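Local structure of myosin regulatory light chain, striated adductor muscle (1WDC) at residues Lys130-Glu135 / Val142-Met147; Asn91-Phe96 / Lys102-Glu107. The protein serves as the calcium-binding regulatory light chain of scallop muscle myosin, responsible for calcium-dependent binding and calcium-dependent Mg-ATPase activity. All coordinates share one frame; numbering follows the deposited sequence.

Interactions 1 and 2 follow one another in series along the chain, with interaction 2 complete by residue 107 and interaction 1 starting at residue 130, and their centres lie about 12 Å apart. One small antiparallel sheet joins them: strand 138-139 runs between strand 104-105 of interaction 2 and strand 134-135 of interaction 1. Side chains also meet directly. The Phe144 CD2 atom of interaction 1 packs 3.7 Å from Phe93 CZ of interaction 2, Thr145 OG1 sits 3.6 Å from Phe93 CD2, and Val134 CG2 lies 3.7 Å from Ile106 CD1. Both contacts are away from the magnesium site formed by Asp28, Asp30, Asp32, Phe34 and Asp39.

Interaction 1 (Lys130-Glu135 / Val142-Met147); sequences KEAPVE and VKFTAM
Met147 N donates to Lys143 O at 3.0 Å, a helical bond that spaces Lys143 and Met147 one turn apart, both facing 130-135. Helices 122-131 and 141-149, with the loop and short strands 134-135 and 138-139 between them, form a helix-loop-helix consistent with an EF-hand-like unit. No hydrogen bond crosses between 130-135 and 142-147; the contact is largely apolar. Pro133 makes the broadest contact. Its CG meets the first turn of helix 141-149, 3.7 Å from Phe144 N and 3.9 Å from Lys143 CB, while CD lies 3.8 Å from Phe144 CB and comes to the edge of the phenyl ring, near the ring plane. Phe144 has CG anti to its own N (chi1 179°), which lays the ring alongside Pro133 CD and brings CD1 near Ala132, whose CB is 4.4 Å away. An alanine in place of Pro133 would lack the ring's CG and CD, which would probably open a gap beside Phe144 CB and Lys143 CB and leave the loop backbone freer to turn. The Pro133 backbone is also hydrogen-bonded to that of Asp140, whose OD1 is hydrogen-bonded to Lys143 N. A chain of another protein, probably the myosin heavy chain, makes an aromatic contact at each of Glu131 and Met147. Met147 reaches across with a long chain bent only at its last torsion, meeting the Glu131 side chain at about a right angle; its SD lies 4.0 Å from Glu131 CG, and CE comes to 3.2 Å from Glu131 CB, tight enough for the methyl's exact position to be doubtful.

Interaction 2 (Asn91-Phe96 / Lys102-Glu107); sequences NAFAMF and KKLNIE
The Phe93 ring receives Leu104 obliquely, with the leucine CD1 methyl 4.2 Å from the ring atom CD1, and it also meets the ring of Tyr141, the two planes inclined by about 20°. The Phe96 ring has a different neighbour: the carbonyl oxygen Phe93 O lies in its plane, at the edge. That same oxygen accepts a hydrogen bond from Phe96 N at 2.9 Å, and this backbone bond also brings the carbonyl beside the second ring. Both segments belong to an EF-hand helix-loop-helix, where the loop between helix 86-94 and helix 106-115 carries Leu104 on a short strand, hydrogen-bonded through its backbone to Phe139 of the neighbouring strand. The leucine is directed at 91-96. Its CG stands beside the backbone N and anti to the carbonyl carbon (chi1 -75°), and its two methyls divide the work: CD1 goes to Phe93, while CD2 goes to Phe96, 4.0 Å from its CB. CD2 also lies 3.1 Å from Phe96 O, a close approach of a methyl to a carbonyl oxygen. Helix 106-115 covers the group from its side, Ile109 touching both Phe93 and Leu104, and Tyr108 and Leu112 touching Phe96. A chain of another protein sets an apolar side chain against Phe93.

Interaction 1 (Lys130-Glu135 / Val142-Met147)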
loop_
_atom_site.group_PDB
_atom_site.type_symbol
_atom_site.label_atom_id
_atom_site.label_comp_id
_atom_site.label_asym_id
_atom_site.label_seq_id
_atom_site.Cartn_x
_atom_site.Cartn_y
_atom_site.Cartn_z
ATOM N N LYS B 130 4.786 -17.643 -10.787
ATOM C CA LYS B 130 5.129 -18.618 -11.833
ATOM C C LYS B 130 5.728 -17.916 -13.070
ATOM O O LYS B 130 6.658 -18.426 -13.714
ATOM C CB LYS B 130 3.863 -19.409 -12.231
ATOM C CG LYS B 130 4.096 -20.703 -13.028
ATOM C CD LYS B 130 2.869 -21.623 -12.988
ATOM C CE LYS B 130 3.180 -23.000 -13.585
ATOM N NZ LYS B 130 2.215 -23.403 -14.669
ATOM N N GLU B 131 5.277 -16.687 -13.315
ATOM C CA GLU B 131 5.614 -15.989 -14.542
ATOM C C GLU B 131 6.670 -14.876 -14.393
ATOM O O GLU B 131 7.388 -14.567 -15.353
ATOM C CB GLU B 131 4.329 -15.439 -15.154
ATOM C CG GLU B 131 4.094 -15.884 -16.602
ATOM C CD GLU B 131 4.234 -17.399 -16.811
ATOM O OE1 GLU B 131 3.656 -18.182 -16.017
ATOM O OE2 GLU B 131 4.901 -17.803 -17.792
ATOM N N ALA B 132 6.912 -14.488 -13.139
ATOM C CA ALA B 132 7.596 -13.240 -12.779
ATOM C C ALA B 132 9.112 -13.221 -13.068
ATOM O O ALA B 132 9.828 -14.200 -12.800
ATOM C CB ALA B 132 7.342 -12.934 -11.310
ATOM N N PRO B 133 9.624 -12.084 -13.584
ATOM C CA PRO B 133 11.062 -11.932 -13.759
ATOM C C PRO B 133 11.769 -11.637 -12.394
ATOM O O PRO B 133 11.593 -10.552 -11.824
ATOM C CB PRO B 133 11.152 -10.763 -14.733
ATOM C CG PRO B 133 9.830 -9.986 -14.529
ATOM C CD PRO B 133 8.973 -10.765 -13.589
ATOM N N VAL B 134 12.369 -12.687 -11.808
ATOM C CA VAL B 134 13.121 -12.636 -10.546
ATOM C C VAL B 134 14.561 -13.151 -10.735
ATOM O O VAL B 134 14.774 -14.164 -11.406
ATOM C CB VAL B 134 12.437 -13.476 -9.474
ATOM C CG1 VAL B 134 13.174 -13.357 -8.170
ATOM C CG2 VAL B 134 11.020 -13.014 -9.289
ATOM N N GLU B 135 15.541 -12.348 -10.294
ATOM C CA GLU B 135 16.982 -12.663 -10.400
ATOM C C GLU B 135 17.748 -12.114 -9.213
ATOM O O GLU B 135 17.698 -10.923 -8.944
ATOM C CB GLU B 135 17.601 -12.063 -11.663
ATOM C CG GLU B 135 19.112 -12.240 -11.716
ATOM C CD GLU B 135 19.610 -12.936 -12.988
ATOM O OE1 GLU B 135 19.573 -14.197 -13.069
ATOM O OE2 GLU B 135 20.123 -12.217 -13.874
ATOM N N VAL B 142 9.524 -3.467 -13.748
ATOM C CA VAL B 142 9.391 -2.740 -14.989
ATOM C C VAL B 142 9.056 -3.775 -16.056
ATOM O O VAL B 142 8.095 -3.605 -16.805
ATOM C CB VAL B 142 10.667 -1.969 -15.362
ATOM C CG1 VAL B 142 10.464 -1.275 -16.653
ATOM C CG2 VAL B 142 10.989 -0.933 -14.322
ATOM N N LYS B 143 9.701 -4.937 -15.971
ATOM C CA LYS B 143 9.528 -5.958 -16.984
ATOM C C LYS B 143 8.258 -6.675 -16.778
ATOM O O LYS B 143 7.682 -7.163 -17.725
ATOM C CB LYS B 143 10.652 -6.983 -16.958
ATOM C CG LYS B 143 11.571 -6.884 -18.167
ATOM C CD LYS B 143 10.883 -6.138 -19.363
ATOM C CE LYS B 143 11.239 -4.625 -19.411
ATOM N NZ LYS B 143 10.239 -3.768 -20.161
ATOM N N PHE B 144 7.966 -6.958 -15.521
ATOM C CA PHE B 144 6.697 -7.549 -15.160
ATOM C C PHE B 144 5.500 -6.698 -15.652
ATOM O O PHE B 144 4.483 -7.235 -16.088
ATOM C CB PHE B 144 6.630 -7.721 -13.651
ATOM C CG PHE B 144 5.333 -8.297 -13.175
ATOM C CD1 PHE B 144 5.122 -9.666 -13.189
ATOM C CD2 PHE B 144 4.321 -7.467 -12.689
ATOM C CE1 PHE B 144 3.923 -10.200 -12.713
ATOM C CE2 PHE B 144 3.134 -7.997 -12.220
ATOM C CZ PHE B 144 2.933 -9.358 -12.228
ATOM N N THR B 145 5.589 -5.380 -15.524
ATOM C CA THR B 145 4.521 -4.515 -16.002
ATOM C C THR B 145 4.315 -4.635 -17.516
ATOM O O THR B 145 3.180 -4.804 -17.957
ATOM C CB THR B 145 4.791 -3.052 -15.619
ATOM O OG1 THR B 145 4.869 -2.937 -14.188
ATOM C CG2 THR B 145 3.693 -2.161 -16.137
ATOM N N ALA B 146 5.395 -4.565 -18.301
ATOM C CA ALA B 146 5.345 -4.861 -19.730
ATOM C C ALA B 146 4.696 -6.228 -20.048
ATOM O O ALA B 146 3.738 -6.294 -20.804
ATOM C CB ALA B 146 6.734 -4.790 -20.306
ATOM N N MET B 147 5.132 -7.279 -19.358
ATOM C CA MET B 147 4.539 -8.609 -19.443
ATOM C C MET B 147 3.052 -8.606 -19.152
ATOM O O MET B 147 2.299 -9.360 -19.755
ATOM C CB MET B 147 5.220 -9.562 -18.458
ATOM C CG MET B 147 4.329 -10.706 -17.973
ATOM S SD MET B 147 5.246 -12.136 -17.315
ATOM C CE MET B 147 4.512 -12.263 -15.728
#

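Interaction 2 (Asn91-Phe96 / Lys102-Glu107)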
loop_
_atom_site.group_PDB
_atom_site.type_symbol
_atom_site.label_atom_id
_atom_site.label_comp_id
_atom_site.label_asym_id
_atom_site.label_seq_id
_atom_site.Cartn_x
_atom_site.Cartn_y
_atom_site.Cartn_z
ATOM N N ASN B 91 4.323 3.168 -12.072
ATOM C CA ASN B 91 4.396 4.137 -10.993
ATOM C C ASN B 91 3.857 3.660 -9.692
ATOM O O ASN B 91 4.258 4.182 -8.660
ATOM C CB ASN B 91 3.683 5.427 -11.357
ATOM C CG ASN B 91 4.432 6.229 -12.379
ATOM O OD1 ASN B 91 3.875 7.116 -13.023
ATOM N ND2 ASN B 91 5.695 5.905 -12.569
ATOM N N ALA B 92 2.869 2.764 -9.713
ATOM C CA ALA B 92 2.320 2.216 -8.477
ATOM C C ALA B 92 3.370 1.386 -7.766
ATOM O O ALA B 92 3.482 1.453 -6.558
ATOM C CB ALA B 92 1.073 1.359 -8.752
ATOM N N PHE B 93 4.104 0.569 -8.524
ATOM C CA PHE B 93 5.212 -0.277 -8.018
ATOM C C PHE B 93 6.360 0.610 -7.452
ATOM O O PHE B 93 6.989 0.290 -6.421
ATOM C CB PHE B 93 5.778 -1.152 -9.174
ATOM C CG PHE B 93 5.049 -2.489 -9.402
ATOM C CD1 PHE B 93 5.065 -3.502 -8.439
ATOM C CD2 PHE B 93 4.472 -2.783 -10.640
ATOM C CE1 PHE B 93 4.536 -4.782 -8.701
ATOM C CE2 PHE B 93 3.934 -4.078 -10.903
ATOM C CZ PHE B 93 3.974 -5.064 -9.929
ATOM N N ALA B 94 6.648 1.685 -8.191
ATOM C CA ALA B 94 7.709 2.619 -7.890
ATOM C C ALA B 94 7.499 3.357 -6.587
ATOM O O ALA B 94 8.467 3.662 -5.901
ATOM C CB ALA B 94 7.866 3.579 -9.015
ATOM N N MET B 95 6.253 3.480 -6.142
ATOM C CA MET B 95 6.000 3.988 -4.790
ATOM C C MET B 95 6.710 3.175 -3.707
ATOM O O MET B 95 6.660 3.514 -2.524
ATOM C CB MET B 95 4.513 3.969 -4.493
ATOM C CG MET B 95 3.713 4.708 -5.496
ATOM S SD MET B 95 2.124 4.833 -4.815
ATOM C CE MET B 95 1.254 5.823 -6.063
ATOM N N PHE B 96 7.111 1.965 -4.058
ATOM C CA PHE B 96 7.667 1.073 -3.058
ATOM C C PHE B 96 9.154 0.906 -3.309
ATOM O O PHE B 96 9.778 0.065 -2.713
ATOM C CB PHE B 96 6.950 -0.274 -3.122
ATOM C CG PHE B 96 5.483 -0.190 -2.822
ATOM C CD1 PHE B 96 4.566 0.079 -3.835
ATOM C CD2 PHE B 96 5.015 -0.342 -1.525
ATOM C CE1 PHE B 96 3.185 0.216 -3.558
ATOM C CE2 PHE B 96 3.633 -0.215 -1.236
ATOM C CZ PHE B 96 2.716 0.077 -2.275
ATOM N N LYS B 102 14.493 0.375 -9.581
ATOM C CA LYS B 102 13.671 -0.332 -10.567
ATOM C C LYS B 102 13.574 -1.838 -10.326
ATOM O O LYS B 102 13.365 -2.611 -11.264
ATOM C CB LYS B 102 14.157 -0.048 -11.988
ATOM C CG LYS B 102 14.331 1.447 -12.369
ATOM C CD LYS B 102 13.314 2.367 -11.705
ATOM C CE LYS B 102 12.786 3.407 -12.672
ATOM N NZ LYS B 102 11.720 2.831 -13.588
ATOM N N LYS B 103 13.736 -2.247 -9.067
ATOM C CA LYS B 103 13.464 -3.624 -8.641
ATOM C C LYS B 103 12.856 -3.512 -7.286
ATOM O O LYS B 103 12.877 -2.435 -6.693
ATOM C CB LYS B 103 14.729 -4.451 -8.487
ATOM C CG LYS B 103 15.639 -4.366 -9.642
ATOM C CD LYS B 103 15.594 -5.626 -10.461
ATOM C CE LYS B 103 16.507 -5.441 -11.634
ATOM N NZ LYS B 103 16.333 -4.063 -12.202
ATOM N N LEU B 104 12.229 -4.603 -6.855
ATOM C CA LEU B 104 11.769 -4.785 -5.484
ATOM C C LEU B 104 12.316 -6.123 -5.013
ATOM O O LEU B 104 12.482 -7.034 -5.800
ATOM C CB LEU B 104 10.237 -4.805 -5.433
ATOM C CG LEU B 104 9.492 -3.469 -5.582
ATOM C CD1 LEU B 104 8.002 -3.671 -5.461
ATOM C CD2 LEU B 104 9.947 -2.504 -4.507
ATOM N N ASN B 105 12.700 -6.214 -3.750
ATOM C CA ASN B 105 13.214 -7.450 -3.216
ATOM C C ASN B 105 12.092 -8.449 -3.362
ATOM O O ASN B 105 10.963 -8.108 -3.096
ATOM C CB ASN B 105 13.514 -7.265 -1.742
ATOM C CG ASN B 105 14.843 -6.538 -1.475
ATOM O OD1 ASN B 105 15.575 -6.141 -2.395
ATOM N ND2 ASN B 105 15.171 -6.395 -0.197
ATOM N N ILE B 106 12.399 -9.697 -3.656
ATOM C CA ILE B 106 11.337 -10.653 -3.880
ATOM C C ILE B 106 10.428 -10.831 -2.661
ATOM O O ILE B 106 9.196 -10.849 -2.802
ATOM C CB ILE B 106 11.891 -12.051 -4.336
ATOM C CG1 ILE B 106 10.730 -12.970 -4.809
ATOM C CG2 ILE B 106 12.669 -12.695 -3.198
ATOM C CD1 ILE B 106 9.758 -12.354 -5.845
ATOM N N GLU B 107 11.013 -10.734 -1.464
ATOM C CA GLU B 107 10.282 -11.036 -0.228
ATOM C C GLU B 107 9.330 -9.908 0.130
ATOM O O GLU B 107 8.289 -10.122 0.728
ATOM C CB GLU B 107 11.242 -11.269 0.951
ATOM C CG GLU B 107 12.687 -11.498 0.578
ATOM C CD GLU B 107 13.437 -10.202 0.378
ATOM O OE1 GLU B 107 13.562 -9.414 1.357
ATOM O OE2 GLU B 107 13.889 -9.970 -0.760
#